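PDB 4XY5: hypothetical Thioesterase Protein SP_1851 from Streptococcus pneumoniae serotype 4, which probably hydrolyses thioesters, likely acyl-CoA substrates, as a PaaI-type member of the hotdog-fold thioesterase superfamily. Local coordinates for residues 49-52 / 53-57. The protein carries 1 engineered substitution. Sequence-based numbering, arbitrary orientation.
Sequences YLFT and LCAQI. Engineered in segment 53-57: A55 (natural residue Asp).
Y49 swings CG anti to its own backbone nitrogen (chi1 160°), while L53, one turn later, folds CG beside the nitrogen and anti to the carbonyl carbon (chi1 -62°); the two torsions bring ring and leucine together on one flank of the helix. The result is a textbook i to i+4 pairing. L53 CG lies over one face of the phenol, offset toward its rim, 4.2 Å from the ring centroid and 14° off the normal, a CH-pi contact. The branch CD1 reaches the hydroxyl end of the ring, 3.6 Å from Y49 CZ, and CD2 approaches CE1.

Beneath this pair runs the regular helical bonding. L53 N donates to Y49 O at 3.0 Å, so backbone and side chains link the same two residues, and A55 N donates to F51 O at 2.8 Å. The bonds from C54 N to L50 O and from Q56 N to T52 O continue the same i+4 to i pattern. On another flank, F51 CE2 approaches CB of A55 obliquely at 4.0 Å; A55 is engineered, replacing the natural Asp. The hydroxyl of buried T52 turns back along the helix to G48 O, and Q56 OE1 accepts a hydrogen bond from H46 NE2 of the second subunit.

These turns belong to helix 47-64, the long central "sausage" of the hotdog fold, around which the antiparallel sheet curls. L53 and L50 pack on strand 87-97, and L50 also meets strand 115-127. F51 rests against strand 68-78, and its ring stacks on F51 of the second subunit, where the two central helices face each other.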
loop_
_atom_site.group_PDB
_atom_site.type_symbol
_atom_site.label_atom_id
_atom_site.label_comp_id
_atom_site.label_asym_id
_atom_site.label_seq_id
_atom_site.Cartn_x
_atom_site.Cartn_y
_atom_site.Cartn_z
ATOM N N TYR A 49 10.678 2.384 13.059
ATOM C CA TYR A 49 11.015 1.301 13.977
ATOM C C TYR A 49 10.003 0.173 13.872
ATOM O O TYR A 49 10.373 -0.993 13.696
ATOM C CB TYR A 49 11.088 1.837 15.418
ATOM C CG TYR A 49 10.960 0.805 16.525
ATOM C CD1 TYR A 49 12.060 0.085 16.972
ATOM C CD2 TYR A 49 9.734 0.594 17.159
ATOM C CE1 TYR A 49 11.933 -0.851 18.002
ATOM C CE2 TYR A 49 9.602 -0.327 18.182
ATOM C CZ TYR A 49 10.700 -1.042 18.601
ATOM O OH TYR A 49 10.564 -1.962 19.619
ATOM N N LEU A 50 8.720 0.516 13.946
ATOM C CA LEU A 50 7.670 -0.497 13.862
ATOM C C LEU A 50 7.724 -1.218 12.518
ATOM O O LEU A 50 7.597 -2.426 12.462
ATOM C CB LEU A 50 6.281 0.132 14.056
ATOM C CG LEU A 50 6.016 0.737 15.440
ATOM C CD1 LEU A 50 4.664 1.454 15.424
ATOM C CD2 LEU A 50 6.027 -0.371 16.458
ATOM N N PHE A 51 7.919 -0.470 11.438
ATOM C CA PHE A 51 8.032 -1.103 10.123
ATOM C C PHE A 51 9.218 -2.050 10.082
ATOM O O PHE A 51 9.140 -3.153 9.525
ATOM C CB PHE A 51 8.177 -0.056 9.022
ATOM C CG PHE A 51 8.300 -0.645 7.637
ATOM C CD1 PHE A 51 7.183 -0.813 6.838
ATOM C CD2 PHE A 51 9.546 -1.028 7.138
ATOM C CE1 PHE A 51 7.301 -1.344 5.558
ATOM C CE2 PHE A 51 9.677 -1.560 5.881
ATOM C CZ PHE A 51 8.546 -1.723 5.074
ATOM N N THR A 52 10.342 -1.618 10.646
ATOM C CA THR A 52 11.531 -2.438 10.566
ATOM C C THR A 52 11.337 -3.750 11.344
ATOM O O THR A 52 11.788 -4.805 10.902
ATOM C CB THR A 52 12.775 -1.661 11.078
ATOM O OG1 THR A 52 13.018 -0.543 10.201
ATOM C CG2 THR A 52 14.023 -2.559 11.106
ATOM N N LEU A 53 10.661 -3.685 12.485
ATOM C CA LEU A 53 10.301 -4.917 13.195
ATOM C C LEU A 53 9.544 -5.853 12.246
ATOM O O LEU A 53 9.869 -7.036 12.144
ATOM C CB LEU A 53 9.454 -4.620 14.433
ATOM C CG LEU A 53 10.058 -3.770 15.555
ATOM C CD1 LEU A 53 9.077 -3.636 16.712
ATOM C CD2 LEU A 53 11.385 -4.360 16.068
ATOM N N CYS A 54 8.568 -5.313 11.520
ATOM C CA CYS A 54 7.760 -6.140 10.621
ATOM C C CYS A 54 8.575 -6.702 9.453
ATOM O O CYS A 54 8.413 -7.870 9.071
ATOM C CB CYS A 54 6.572 -5.348 10.065
ATOM S SG CYS A 54 5.377 -4.902 11.312
ATOM N N ALA A 55 9.441 -5.871 8.876
ATOM C CA ALA A 55 10.216 -6.294 7.708
ATOM C C ALA A 55 11.213 -7.388 8.051
ATOM O O ALA A 55 11.425 -8.323 7.271
ATOM C CB ALA A 55 10.942 -5.109 7.086
ATOM N N GLN A 56 11.850 -7.258 9.206
ATOM C CA GLN A 56 12.769 -8.292 9.654
ATOM C C GLN A 56 12.028 -9.623 9.850
ATOM O O GLN A 56 12.476 -10.683 9.388
ATOM C CB GLN A 56 13.452 -7.851 10.940
ATOM C CG GLN A 56 14.491 -8.829 11.467
ATOM C CD GLN A 56 15.725 -8.922 10.586
ATOM O OE1 GLN A 56 15.842 -8.240 9.563
ATOM N NE2 GLN A 56 16.658 -9.780 10.979
ATOM N N ILE A 57 10.861 -9.563 10.481
ATOM C CA ILE A 57 10.093 -10.784 10.715
ATOM C C ILE A 57 9.589 -11.354 9.382
ATOM O O ILE A 57 9.550 -12.567 9.196
ATOM C CB ILE A 57 8.928 -10.544 11.728
ATOM C CG1 ILE A 57 9.409 -10.831 13.158
ATOM C CG2 ILE A 57 7.735 -11.466 11.452
ATOM C CD1 ILE A 57 10.666 -10.054 13.585
#